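Local atomic coordinates of putative peptidase (Chlamydophila abortus, PDB entry 3CE2), a protein that probably acts as a zinc-dependent oligopeptidase of the M3B family, degrading a variety of small bioactive peptides. Residues A[22-27]-A[361-366]; A[28-33]-A[84-89]; A[88-93]-A[105-110]; A[95-100]-A[367-372]. All blocks are in the same frame, centred on the assembly; numbering follows the deposited sequence.

Interaction 1 (A[22-27]-A[361-366])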
loop_
_atom_site.group_PDB
_atom_site.type_symbol
_atom_site.label_atom_id
_atom_site.label_comp_id
_atom_site.label_asym_id
_atom_site.label_seq_id
_atom_site.Cartn_x
_atom_site.Cartn_y
_atom_site.Cartn_z
ATOM N N ASP A 22 23.381 -17.130 4.819
ATOM C CA ASP A 22 22.233 -16.574 5.488
ATOM C C ASP A 22 21.853 -15.234 4.870
ATOM O O ASP A 22 20.852 -14.625 5.231
ATOM C CB ASP A 22 22.537 -16.446 6.973
ATOM C CG ASP A 22 22.541 -17.790 7.675
ATOM O OD1 ASP A 22 22.117 -18.788 7.043
ATOM O OD2 ASP A 22 22.953 -17.843 8.855
ATOM N N CYS A 23 22.644 -14.803 3.902
ATOM C CA CYS A 23 22.501 -13.485 3.341
ATOM C C CYS A 23 22.109 -13.524 1.887
ATOM O O CYS A 23 22.328 -14.511 1.198
ATOM C CB CYS A 23 23.819 -12.722 3.481
ATOM S SG CYS A 23 24.451 -12.854 5.133
ATOM N N TRP A 24 21.532 -12.428 1.430
ATOM C CA TRP A 24 21.242 -12.319 0.051
ATOM C C TRP A 24 22.562 -12.159 -0.679
ATOM O O TRP A 24 23.575 -11.770 -0.081
ATOM C CB TRP A 24 20.284 -11.162 -0.244
ATOM C CG TRP A 24 20.626 -9.855 0.360
ATOM C CD1 TRP A 24 21.871 -9.369 0.648
ATOM C CD2 TRP A 24 19.699 -8.830 0.726
ATOM N NE1 TRP A 24 21.772 -8.111 1.185
ATOM C CE2 TRP A 24 20.450 -7.757 1.250
ATOM C CE3 TRP A 24 18.301 -8.719 0.669
ATOM C CZ2 TRP A 24 19.852 -6.584 1.715
ATOM C CZ3 TRP A 24 17.707 -7.550 1.127
ATOM C CH2 TRP A 24 18.483 -6.499 1.642
ATOM N N ASP A 25 22.525 -12.500 -1.973
ATOM C CA ASP A 25 23.662 -12.414 -2.870
ATOM C C ASP A 25 23.423 -11.299 -3.869
ATOM O O ASP A 25 22.668 -11.452 -4.841
ATOM C CB ASP A 25 23.876 -13.743 -3.598
ATOM C CG ASP A 25 24.942 -13.652 -4.702
ATOM O OD1 ASP A 25 25.701 -12.664 -4.765
ATOM O OD2 ASP A 25 25.018 -14.585 -5.520
ATOM N N ILE A 26 24.093 -10.182 -3.623
ATOM C CA ILE A 26 23.928 -8.994 -4.423
ATOM C C ILE A 26 25.042 -8.837 -5.448
ATOM O O ILE A 26 25.123 -7.817 -6.120
ATOM C CB ILE A 26 23.925 -7.763 -3.519
ATOM C CG1 ILE A 26 25.241 -7.698 -2.725
ATOM C CG2 ILE A 26 22.708 -7.798 -2.574
ATOM C CD1 ILE A 26 25.498 -6.349 -2.087
ATOM N N THR A 27 25.908 -9.835 -5.565
ATOM C CA THR A 27 26.996 -9.784 -6.549
ATOM C C THR A 27 26.513 -9.724 -8.008
ATOM O O THR A 27 27.135 -9.039 -8.809
ATOM C CB THR A 27 28.019 -10.941 -6.370
ATOM O OG1 THR A 27 27.324 -12.190 -6.320
ATOM C CG2 THR A 27 28.811 -10.781 -5.075
ATOM N N TRP A 361 17.969 -14.722 -2.741
ATOM C CA TRP A 361 17.040 -13.603 -2.719
ATOM C C TRP A 361 16.969 -12.955 -1.326
ATOM O O TRP A 361 16.791 -11.742 -1.193
ATOM C CB TRP A 361 15.648 -14.105 -3.081
ATOM C CG TRP A 361 15.462 -14.435 -4.517
ATOM C CD1 TRP A 361 16.438 -14.639 -5.455
ATOM C CD2 TRP A 361 14.215 -14.608 -5.190
ATOM N NE1 TRP A 361 15.870 -14.919 -6.667
ATOM C CE2 TRP A 361 14.506 -14.912 -6.533
ATOM C CE3 TRP A 361 12.877 -14.530 -4.786
ATOM C CZ2 TRP A 361 13.508 -15.148 -7.479
ATOM C CZ3 TRP A 361 11.886 -14.766 -5.718
ATOM C CH2 TRP A 361 12.203 -15.072 -7.052
ATOM N N VAL A 362 17.115 -13.794 -0.308
ATOM C CA VAL A 362 16.751 -13.462 1.052
ATOM C C VAL A 362 17.915 -13.151 1.957
ATOM O O VAL A 362 18.822 -13.955 2.107
ATOM C CB VAL A 362 16.119 -14.667 1.709
ATOM C CG1 VAL A 362 15.097 -14.214 2.717
ATOM C CG2 VAL A 362 15.508 -15.562 0.651
ATOM N N ASP A 363 17.864 -11.999 2.598
ATOM C CA ASP A 363 18.662 -11.791 3.792
ATOM C C ASP A 363 17.843 -12.212 5.019
ATOM O O ASP A 363 16.962 -11.485 5.464
ATOM C CB ASP A 363 19.082 -10.334 3.889
ATOM C CG ASP A 363 20.439 -10.177 4.513
ATOM O OD1 ASP A 363 21.441 -10.582 3.885
ATOM O OD2 ASP A 363 20.497 -9.653 5.637
ATOM N N LYS A 364 18.134 -13.378 5.573
ATOM C CA LYS A 364 17.222 -14.006 6.545
ATOM C C LYS A 364 17.045 -13.436 7.957
ATOM O O LYS A 364 15.927 -13.417 8.482
ATOM C CB LYS A 364 17.573 -15.487 6.703
ATOM C CG LYS A 364 17.367 -16.286 5.445
ATOM C CD LYS A 364 17.721 -17.732 5.667
ATOM C CE LYS A 364 18.151 -18.365 4.391
ATOM N NZ LYS A 364 19.415 -19.069 4.665
ATOM N N TYR A 365 18.142 -13.056 8.610
ATOM C CA TYR A 365 18.129 -12.945 10.073
ATOM C C TYR A 365 18.581 -11.600 10.604
ATOM O O TYR A 365 19.196 -10.814 9.896
ATOM C CB TYR A 365 19.041 -14.003 10.687
ATOM C CG TYR A 365 18.714 -15.441 10.407
ATOM C CD1 TYR A 365 17.511 -16.005 10.824
ATOM C CD2 TYR A 365 19.650 -16.270 9.798
ATOM C CE1 TYR A 365 17.224 -17.371 10.584
ATOM C CE2 TYR A 365 19.384 -17.633 9.558
ATOM C CZ TYR A 365 18.173 -18.172 9.951
ATOM O OH TYR A 365 17.913 -19.504 9.689
ATOM N N GLU A 366 18.322 -11.358 11.885
ATOM C CA GLU A 366 18.748 -10.107 12.506
ATOM C C GLU A 366 20.251 -10.092 12.605
ATOM O O GLU A 366 20.859 -11.125 12.853
ATOM C CB GLU A 366 18.152 -9.959 13.910
ATOM C CG GLU A 366 16.804 -9.271 13.932
ATOM C CD GLU A 366 16.041 -9.486 15.237
ATOM O OE1 GLU A 366 16.501 -10.290 16.079
ATOM O OE2 GLU A 366 14.976 -8.853 15.415
#

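Interaction 2 (A[28-33]-A[84-89])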
loop_
_atom_site.group_PDB
_atom_site.type_symbol
_atom_site.label_atom_id
_atom_site.label_comp_id
_atom_site.label_asym_id
_atom_site.label_seq_id
_atom_site.Cartn_x
_atom_site.Cartn_y
_atom_site.Cartn_z
ATOM N N PRO A 28 25.404 -10.424 -8.363
ATOM C CA PRO A 28 24.844 -10.227 -9.724
ATOM C C PRO A 28 24.645 -8.759 -10.121
ATOM O O PRO A 28 24.646 -8.445 -11.310
ATOM C CB PRO A 28 23.497 -10.944 -9.661
ATOM C CG PRO A 28 23.708 -12.039 -8.646
ATOM C CD PRO A 28 24.631 -11.429 -7.599
ATOM N N LEU A 29 24.481 -7.861 -9.157
ATOM C CA LEU A 29 24.417 -6.439 -9.479
ATOM C C LEU A 29 25.817 -5.899 -9.723
ATOM O O LEU A 29 26.137 -5.408 -10.811
ATOM C CB LEU A 29 23.755 -5.660 -8.357
ATOM C CG LEU A 29 22.236 -5.651 -8.406
ATOM C CD1 LEU A 29 21.698 -5.711 -7.024
ATOM C CD2 LEU A 29 21.751 -4.389 -9.077
ATOM N N TYR A 30 26.642 -5.982 -8.687
ATOM C CA TYR A 30 28.033 -5.620 -8.776
ATOM C C TYR A 30 28.875 -6.620 -8.030
ATOM O O TYR A 30 28.548 -7.013 -6.908
ATOM C CB TYR A 30 28.249 -4.235 -8.215
ATOM C CG TYR A 30 27.582 -3.175 -9.046
ATOM C CD1 TYR A 30 28.186 -2.691 -10.201
ATOM C CD2 TYR A 30 26.340 -2.676 -8.689
ATOM C CE1 TYR A 30 27.568 -1.724 -10.970
ATOM C CE2 TYR A 30 25.713 -1.715 -9.440
ATOM C CZ TYR A 30 26.320 -1.241 -10.581
ATOM O OH TYR A 30 25.686 -0.276 -11.327
ATOM N N LEU A 31 29.965 -7.036 -8.664
ATOM C CA LEU A 31 30.928 -7.934 -8.030
ATOM C C LEU A 31 31.276 -7.504 -6.605
ATOM O O LEU A 31 31.279 -8.321 -5.688
ATOM C CB LEU A 31 32.204 -8.043 -8.881
ATOM C CG LEU A 31 32.075 -8.951 -10.110
ATOM C CD1 LEU A 31 33.325 -8.878 -10.998
ATOM C CD2 LEU A 31 31.751 -10.405 -9.678
ATOM N N ASN A 32 31.552 -6.216 -6.437
ATOM C CA ASN A 32 31.975 -5.660 -5.165
ATOM C C ASN A 32 31.858 -4.164 -5.248
ATOM O O ASN A 32 31.649 -3.604 -6.331
ATOM C CB ASN A 32 33.439 -5.996 -4.912
ATOM C CG ASN A 32 34.305 -5.742 -6.137
ATOM O OD1 ASN A 32 34.346 -4.625 -6.687
ATOM N ND2 ASN A 32 34.983 -6.785 -6.586
ATOM N N ARG A 33 32.030 -3.506 -4.109
ATOM C CA ARG A 33 31.846 -2.076 -4.077
ATOM C C ARG A 33 32.731 -1.363 -5.094
ATOM O O ARG A 33 32.317 -0.362 -5.674
ATOM C CB ARG A 33 32.077 -1.511 -2.681
ATOM C CG ARG A 33 32.537 -0.063 -2.766
ATOM C CD ARG A 33 32.333 0.675 -1.495
ATOM N NE ARG A 33 32.177 2.115 -1.708
ATOM C CZ ARG A 33 33.107 2.895 -2.241
ATOM N NH1 ARG A 33 34.252 2.371 -2.654
ATOM N NH2 ARG A 33 32.879 4.191 -2.386
ATOM N N ASN A 84 19.000 3.331 -11.115
ATOM C CA ASN A 84 18.235 2.420 -10.253
ATOM C C ASN A 84 19.063 1.216 -9.828
ATOM O O ASN A 84 19.000 0.789 -8.684
ATOM C CB ASN A 84 16.962 1.936 -10.948
ATOM C CG ASN A 84 15.928 3.034 -11.105
ATOM O OD1 ASN A 84 16.167 4.184 -10.732
ATOM N ND2 ASN A 84 14.771 2.687 -11.677
ATOM N N LYS A 85 19.822 0.656 -10.760
ATOM C CA LYS A 85 20.711 -0.446 -10.454
ATOM C C LYS A 85 21.680 -0.004 -9.344
ATOM O O LYS A 85 21.895 -0.716 -8.373
ATOM C CB LYS A 85 21.461 -0.830 -11.731
ATOM C CG LYS A 85 22.363 -2.041 -11.679
ATOM C CD LYS A 85 22.855 -2.322 -13.104
ATOM C CE LYS A 85 24.099 -3.215 -13.140
ATOM N NZ LYS A 85 23.802 -4.662 -12.864
ATOM N N LEU A 86 22.254 1.186 -9.480
ATOM C CA LEU A 86 23.224 1.661 -8.515
ATOM C C LEU A 86 22.517 1.968 -7.215
ATOM O O LEU A 86 23.065 1.766 -6.130
ATOM C CB LEU A 86 23.887 2.936 -9.003
ATOM C CG LEU A 86 24.861 2.840 -10.168
ATOM C CD1 LEU A 86 25.041 4.251 -10.757
ATOM C CD2 LEU A 86 26.181 2.216 -9.721
ATOM N N TYR A 87 21.297 2.471 -7.310
ATOM C CA TYR A 87 20.587 2.782 -6.098
ATOM C C TYR A 87 20.324 1.535 -5.269
ATOM O O TYR A 87 20.630 1.462 -4.084
ATOM C CB TYR A 87 19.272 3.440 -6.416
ATOM C CG TYR A 87 18.591 3.896 -5.168
ATOM C CD1 TYR A 87 18.824 5.184 -4.659
ATOM C CD2 TYR A 87 17.737 3.039 -4.464
ATOM C CE1 TYR A 87 18.199 5.619 -3.501
ATOM C CE2 TYR A 87 17.108 3.460 -3.300
ATOM C CZ TYR A 87 17.348 4.753 -2.828
ATOM O OH TYR A 87 16.740 5.173 -1.684
ATOM N N VAL A 88 19.743 0.553 -5.923
ATOM C CA VAL A 88 19.327 -0.644 -5.284
ATOM C C VAL A 88 20.526 -1.262 -4.609
ATOM O O VAL A 88 20.451 -1.677 -3.452
ATOM C CB VAL A 88 18.681 -1.590 -6.324
ATOM C CG1 VAL A 88 18.634 -3.018 -5.816
ATOM C CG2 VAL A 88 17.265 -1.076 -6.671
ATOM N N TYR A 89 21.646 -1.297 -5.315
ATOM C CA TYR A 89 22.856 -1.900 -4.757
ATOM C C TYR A 89 23.320 -1.187 -3.485
ATOM O O TYR A 89 23.637 -1.830 -2.496
ATOM C CB TYR A 89 23.994 -1.883 -5.769
ATOM C CG TYR A 89 25.248 -2.480 -5.209
ATOM C CD1 TYR A 89 25.501 -3.831 -5.354
ATOM C CD2 TYR A 89 26.171 -1.704 -4.512
ATOM C CE1 TYR A 89 26.623 -4.401 -4.842
ATOM C CE2 TYR A 89 27.311 -2.270 -3.978
ATOM C CZ TYR A 89 27.529 -3.626 -4.153
ATOM O OH TYR A 89 28.655 -4.244 -3.663
#

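Interaction 3 (A[88-93]-A[105-110])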
loop_
_atom_site.group_PDB
_atom_site.type_symbol
_atom_site.label_atom_id
_atom_site.label_comp_id
_atom_site.label_asym_id
_atom_site.label_seq_id
_atom_site.Cartn_x
_atom_site.Cartn_y
_atom_site.Cartn_z
ATOM N N VAL A 88 19.743 0.553 -5.923
ATOM C CA VAL A 88 19.327 -0.644 -5.284
ATOM C C VAL A 88 20.526 -1.262 -4.609
ATOM O O VAL A 88 20.451 -1.677 -3.452
ATOM C CB VAL A 88 18.681 -1.590 -6.324
ATOM C CG1 VAL A 88 18.634 -3.018 -5.816
ATOM C CG2 VAL A 88 17.265 -1.076 -6.671
ATOM N N TYR A 89 21.646 -1.297 -5.315
ATOM C CA TYR A 89 22.856 -1.900 -4.757
ATOM C C TYR A 89 23.320 -1.187 -3.485
ATOM O O TYR A 89 23.637 -1.830 -2.496
ATOM C CB TYR A 89 23.994 -1.883 -5.769
ATOM C CG TYR A 89 25.248 -2.480 -5.209
ATOM C CD1 TYR A 89 25.501 -3.831 -5.354
ATOM C CD2 TYR A 89 26.171 -1.704 -4.512
ATOM C CE1 TYR A 89 26.623 -4.401 -4.842
ATOM C CE2 TYR A 89 27.311 -2.270 -3.978
ATOM C CZ TYR A 89 27.529 -3.626 -4.153
ATOM O OH TYR A 89 28.655 -4.244 -3.663
ATOM N N ALA A 90 23.380 0.143 -3.526
ATOM C CA ALA A 90 23.789 0.937 -2.364
ATOM C C ALA A 90 22.809 0.795 -1.178
ATOM O O ALA A 90 23.213 0.570 -0.028
ATOM C CB ALA A 90 23.941 2.387 -2.757
ATOM N N HIS A 91 21.521 0.912 -1.477
ATOM C CA HIS A 91 20.462 0.826 -0.463
ATOM C C HIS A 91 20.422 -0.554 0.213
ATOM O O HIS A 91 20.261 -0.664 1.427
ATOM C CB HIS A 91 19.114 1.199 -1.098
ATOM C CG HIS A 91 17.925 0.755 -0.314
ATOM N ND1 HIS A 91 17.217 -0.395 -0.619
ATOM C CD2 HIS A 91 17.309 1.308 0.760
ATOM C CE1 HIS A 91 16.227 -0.538 0.245
ATOM N NE2 HIS A 91 16.257 0.484 1.087
ATOM N N LEU A 92 20.576 -1.610 -0.573
ATOM C CA LEU A 92 20.576 -2.948 -0.012
ATOM C C LEU A 92 21.797 -3.105 0.890
ATOM O O LEU A 92 21.704 -3.718 1.950
ATOM C CB LEU A 92 20.612 -4.009 -1.118
ATOM C CG LEU A 92 19.442 -4.240 -2.070
ATOM C CD1 LEU A 92 19.794 -5.403 -3.019
ATOM C CD2 LEU A 92 18.150 -4.525 -1.321
ATOM N N THR A 93 22.939 -2.564 0.452
ATOM C CA THR A 93 24.201 -2.658 1.201
ATOM C C THR A 93 24.070 -1.948 2.555
ATOM O O THR A 93 24.370 -2.516 3.601
ATOM C CB THR A 93 25.401 -2.073 0.378
ATOM O OG1 THR A 93 25.700 -2.944 -0.727
ATOM C CG2 THR A 93 26.658 -1.917 1.246
ATOM N N ALA A 105 27.618 6.669 2.919
ATOM C CA ALA A 105 28.133 7.654 1.960
ATOM C C ALA A 105 27.798 7.281 0.517
ATOM O O ALA A 105 27.431 8.155 -0.284
ATOM C CB ALA A 105 29.631 7.835 2.121
ATOM N N ASP A 106 27.957 5.994 0.204
ATOM C CA ASP A 106 27.568 5.418 -1.081
ATOM C C ASP A 106 26.129 5.809 -1.394
ATOM O O ASP A 106 25.861 6.456 -2.404
ATOM C CB ASP A 106 27.671 3.887 -1.034
ATOM C CG ASP A 106 29.111 3.381 -1.129
ATOM O OD1 ASP A 106 30.027 4.196 -1.427
ATOM O OD2 ASP A 106 29.306 2.154 -0.912
ATOM N N LEU A 107 25.210 5.434 -0.508
ATOM C CA LEU A 107 23.806 5.761 -0.681
ATOM C C LEU A 107 23.549 7.257 -0.914
ATOM O O LEU A 107 22.726 7.630 -1.743
ATOM C CB LEU A 107 23.010 5.277 0.531
ATOM C CG LEU A 107 21.505 5.518 0.522
ATOM C CD1 LEU A 107 20.863 4.695 -0.580
ATOM C CD2 LEU A 107 20.924 5.131 1.866
ATOM N N LYS A 108 24.246 8.107 -0.176
ATOM C CA LYS A 108 24.044 9.547 -0.261
ATOM C C LYS A 108 24.494 10.074 -1.631
ATOM O O LYS A 108 23.956 11.071 -2.146
ATOM C CB LYS A 108 24.804 10.227 0.885
ATOM C CG LYS A 108 24.834 11.760 0.879
ATOM C CD LYS A 108 25.918 12.281 1.849
ATOM C CE LYS A 108 26.270 13.760 1.628
ATOM N NZ LYS A 108 25.150 14.692 1.989
ATOM N N SER A 109 25.469 9.392 -2.227
ATOM C CA SER A 109 25.950 9.752 -3.563
ATOM C C SER A 109 24.895 9.474 -4.638
ATOM O O SER A 109 24.419 10.388 -5.334
ATOM C CB SER A 109 27.225 8.983 -3.900
ATOM O OG SER A 109 28.239 9.250 -2.964
ATOM N N ILE A 110 24.537 8.205 -4.775
ATOM C CA ILE A 110 23.560 7.814 -5.766
ATOM C C ILE A 110 22.284 8.638 -5.542
ATOM O O ILE A 110 21.686 9.146 -6.497
ATOM C CB ILE A 110 23.324 6.285 -5.773
ATOM C CG1 ILE A 110 22.479 5.885 -6.979
ATOM C CG2 ILE A 110 22.715 5.821 -4.474
ATOM C CD1 ILE A 110 22.871 6.646 -8.242
#

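Interaction 4 (A[95-100]-A[367-372])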
loop_
_atom_site.group_PDB
_atom_site.type_symbol
_atom_site.label_atom_id
_atom_site.label_comp_id
_atom_site.label_asym_id
_atom_site.label_seq_id
_atom_site.Cartn_x
_atom_site.Cartn_y
_atom_site.Cartn_z
ATOM N N ASP A 95 21.384 -1.388 4.185
ATOM C CA ASP A 95 20.416 -1.976 5.091
ATOM C C ASP A 95 20.968 -3.179 5.840
ATOM O O ASP A 95 20.386 -3.631 6.842
ATOM C CB ASP A 95 19.142 -2.339 4.340
ATOM C CG ASP A 95 18.279 -1.128 4.042
ATOM O OD1 ASP A 95 18.580 -0.038 4.575
ATOM O OD2 ASP A 95 17.302 -1.266 3.274
ATOM N N GLN A 96 22.093 -3.703 5.362
ATOM C CA GLN A 96 22.761 -4.804 6.059
ATOM C C GLN A 96 23.299 -4.367 7.422
ATOM O O GLN A 96 23.348 -5.170 8.361
ATOM C CB GLN A 96 23.893 -5.357 5.205
ATOM C CG GLN A 96 23.398 -6.265 4.119
ATOM C CD GLN A 96 24.379 -6.433 2.979
ATOM O OE1 GLN A 96 24.082 -7.112 2.008
ATOM N NE2 GLN A 96 25.536 -5.803 3.080
ATOM N N ASP A 97 23.680 -3.086 7.501
ATOM C CA ASP A 97 24.259 -2.458 8.695
ATOM C C ASP A 97 24.132 -0.933 8.584
ATOM O O ASP A 97 24.910 -0.282 7.908
ATOM C CB ASP A 97 25.723 -2.881 8.860
ATOM C CG ASP A 97 26.418 -2.185 10.030
ATOM O OD1 ASP A 97 25.766 -1.427 10.804
ATOM O OD2 ASP A 97 27.647 -2.398 10.161
ATOM N N ILE A 98 23.145 -0.358 9.249
ATOM C CA ILE A 98 22.748 1.009 8.916
ATOM C C ILE A 98 23.697 2.086 9.445
ATOM O O ILE A 98 23.599 3.262 9.077
ATOM C CB ILE A 98 21.294 1.279 9.314
ATOM C CG1 ILE A 98 21.129 1.227 10.839
ATOM C CG2 ILE A 98 20.364 0.251 8.619
ATOM C CD1 ILE A 98 19.668 1.502 11.317
ATOM N N THR A 99 24.638 1.675 10.286
ATOM C CA THR A 99 25.596 2.620 10.844
ATOM C C THR A 99 26.917 2.637 10.084
ATOM O O THR A 99 27.694 3.570 10.218
ATOM C CB THR A 99 25.925 2.308 12.289
ATOM O OG1 THR A 99 26.786 1.167 12.320
ATOM C CG2 THR A 99 24.653 2.057 13.097
ATOM N N ASN A 100 27.182 1.599 9.305
ATOM C CA ASN A 100 28.348 1.608 8.446
ATOM C C ASN A 100 28.557 2.893 7.641
ATOM O O ASN A 100 27.672 3.309 6.883
ATOM C CB ASN A 100 28.285 0.441 7.493
ATOM C CG ASN A 100 29.574 0.255 6.761
ATOM O OD1 ASN A 100 29.931 1.039 5.876
ATOM N ND2 ASN A 100 30.302 -0.773 7.139
ATOM N N ASN A 367 20.858 -8.932 12.389
ATOM C CA ASN A 367 22.208 -8.719 12.879
ATOM C C ASN A 367 22.343 -7.297 13.385
ATOM O O ASN A 367 21.463 -6.459 13.159
ATOM C CB ASN A 367 23.278 -9.070 11.839
ATOM C CG ASN A 367 23.179 -8.230 10.567
ATOM O OD1 ASN A 367 22.812 -8.746 9.505
ATOM N ND2 ASN A 367 23.510 -6.945 10.663
ATOM N N LEU A 368 23.438 -7.019 14.070
ATOM C CA LEU A 368 23.593 -5.730 14.697
ATOM C C LEU A 368 23.376 -4.646 13.649
ATOM O O LEU A 368 24.053 -4.632 12.630
ATOM C CB LEU A 368 24.984 -5.599 15.314
ATOM C CG LEU A 368 25.176 -4.295 16.095
ATOM C CD1 LEU A 368 24.533 -4.371 17.489
ATOM C CD2 LEU A 368 26.647 -3.977 16.166
ATOM N N ASN A 369 22.404 -3.770 13.888
ATOM C CA ASN A 369 22.175 -2.609 13.029
ATOM C C ASN A 369 21.631 -2.852 11.615
ATOM O O ASN A 369 21.679 -1.950 10.760
ATOM C CB ASN A 369 23.425 -1.744 12.993
ATOM C CG ASN A 369 23.718 -1.105 14.343
ATOM O OD1 ASN A 369 24.861 -1.056 14.767
ATOM N ND2 ASN A 369 22.673 -0.632 15.029
ATOM N N LYS A 370 21.118 -4.063 11.377
ATOM C CA LYS A 370 20.402 -4.371 10.155
ATOM C C LYS A 370 19.073 -3.623 10.167
ATOM O O LYS A 370 18.446 -3.535 11.213
ATOM C CB LYS A 370 20.148 -5.874 10.068
ATOM C CG LYS A 370 19.530 -6.310 8.722
ATOM C CD LYS A 370 19.243 -7.799 8.737
ATOM C CE LYS A 370 18.523 -8.267 7.498
ATOM N NZ LYS A 370 18.527 -9.765 7.456
ATOM N N ARG A 371 18.651 -3.066 9.029
ATOM C CA ARG A 371 17.338 -2.400 8.937
ATOM C C ARG A 371 16.253 -3.284 9.562
ATOM O O ARG A 371 16.284 -4.512 9.418
ATOM C CB ARG A 371 16.989 -2.093 7.479
ATOM C CG ARG A 371 15.637 -1.398 7.263
ATOM C CD ARG A 371 15.715 0.026 7.761
ATOM N NE ARG A 371 16.695 0.815 6.998
ATOM C CZ ARG A 371 17.254 1.955 7.419
ATOM N NH1 ARG A 371 16.947 2.452 8.614
ATOM N NH2 ARG A 371 18.132 2.596 6.652
ATOM N N SER A 372 15.302 -2.663 10.259
ATOM C CA SER A 372 14.182 -3.382 10.895
ATOM C C SER A 372 13.072 -3.807 9.932
ATOM O O SER A 372 12.952 -3.286 8.801
ATOM C CB SER A 372 13.525 -2.486 11.946
ATOM O OG SER A 372 14.107 -2.711 13.207
#

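Interaction 1 (A[22-27]-A[361-366])
Asp363 meets Trp24 twice: it takes a hydrogen bond from the tryptophan's backbone and covers one face of that residue's indole. Trp24 N donates to Asp363 OD1 at 3.1 Å, and the oxygen accepts on its anti lone pair. CB of Asp363, meanwhile, makes a CH-pi contact, 3.8 Å from the centroid of the six-membered ring of Trp24. The indole reaches this place because its CG sits between the backbone N and carbonyl carbon (chi1 49°), which folds the ring back toward Asp363. At its rim Trp24 NE1 bonds to Gln96 at the end of helix 66-96, and the other oxygen of Asp363 is held by Lys370 and Arg15. Strand 362-363 is an outer strand of a small mixed sheet with 385-387 and 375-377, in the peptidase M3 region, and residues 22-24 run antiparallel beside it without becoming a further strand. One backbone bond, Lys364 N to Asp22 O at 3.0 Å, sets the pairing here. Farther out the Asp22 carboxylate approaches the edge of Tyr365, OD2 lying 3.6 Å from CE2, with the two planes nearly perpendicular. Lys364 NZ, bonded to Gln21 O, forms a long salt bridge of 3.6 Å to Asp22 OD1.

Interaction 2 (A[28-33]-A[84-89])
A T-shaped aromatic pair, Tyr30 against Tyr89, joins the loop that leads into helix 33-42 to the flank of helix 66-96. The edge of Tyr30 points into the face of Tyr89, with planes at 84° and centroids 5.2 Å apart. CD2 of Tyr30 comes within 3.6 Å of Tyr89 CD1, and CB of Tyr30 also rests over that face in a CH-pi contact. CG of Tyr89 is anti to the backbone N (chi1 179°), which carries the ring out from the helix to the loop. Trp36 of helix 33-42 meets both rings, so the pair belongs to a three-ring cluster. At the far end of Tyr30 the hydroxyl bonds to Asp39 and lies against CD2 of Leu86. Leu29 adds an apolar flank: its CB touches the rim of Tyr89, while its CD2 lies 3.6 Å from Lys85 CG as the two side chains run past each other in opposite directions. Just ahead of helix 33-42, Asn32 acts as N-cap, its OD1 accepting from Ala35 N, and Arg33 forms a salt bridge with Asp106 of helix 101-120. The Lys85 chain stays extended until a bend at chi4 (75°), and its NZ donates a hydrogen bond to Leu29 O at 3.2 Å, in the carbonyl plane and on a lone pair.

Interaction 3 (A[88-93]-A[105-110])
Ala90 and Leu107 meet at the centre of an antiparallel helix-helix contact, the crossing of a helical hairpin formed by helices 66-96 and 101-120 and the short connection between them. The local axes approach to 8.5 Å, and their directions differ by 149°. Such a close approach is a familiar consequence of a small residue at the crossing point. Ala90 CB points at the opposite helix and lies 4.0 Å from Leu107 CA, so here a methyl meets backbone and not a long side chain. One helical turn further on, Ile110 reaches back with CG2, 4.0 Å from the same Ala90 CB, and Asp106 flanks it with its own CB. Trp36 of helix 33-42 lies against Ala90 and Asp106. No hydrogen bond passes between the two segments; the contact is made by van der Waals packing, mostly of aliphatic groups, although its total buried area is small. CG of Leu107 is anti to the backbone N (chi1 -179°), which lays its CD1 along the neighbouring helix, 3.9 Å from both CA and CB of His91.

Interaction 4 (A[95-100]-A[367-372])
Asp95 and Gln96, at the end of helix 66-96, hold the tightly bonded half of this contact, whereas Thr99 and the side chain of Asn369 form its outer margin. On the inner side Arg371 N donates to Asp95 O at 2.8 Å, and the amide of Asn367 sends ND2 to Gln96 O at 2.9 Å, straight at 177° and in its amide plane. That ND2 also donates to Leu368 O and OD1 accepts from Arg15, which holds the amide's rotation. Ile98 N also donates to Asn369 O. The Arg371 chain is bent at chi2 and chi3, which curls its guanidinium back: the salt bridge runs from Arg371 NE to Asp95 OD1, 3.2 Å, met from above the carboxylate plane, with a weak NH2 bond to the same oxygen. Asp95 OD2 accepts from the Tyr375 hydroxyl. Over one guanidinium face sits Ile98 CG2, 3.7 Å from Arg371 CZ. The outer side has lighter contacts, Thr99 CG2 touching the Asn369 amide and Asp97 OD1 beside Asn369 CB. The arrangement pairs two beta turns: a type I turn, Asp97 to Asn100, links the helices of a hairpin, and a type II turn, Asn367 to Lys370, has Asn369 at its positive-phi position.

The four contacts lie on one side of the chain's centre, gathered around helix 66-96. Interactions 2 and 3 use successive, overlapping parts of that helix, sharing Val88 and Tyr89, their centres about 9 Å apart; interaction 4 uses its end and the turn after it. Interactions 1 and 4 both bring in the region of strand 362-363, about 13 Å apart between centres, and their segments alternate along the sequence. Interaction 1 spans the longest separation and encloses interactions 2 and 3 in sequence; Ile26 packs on Tyr89, linking all three. The N-terminal segment and the helical hairpin are thereby tied to residues 361-372, with Trp361 of interaction 1 about 9 Å, side chain to side chain, from the zinc ligand His406.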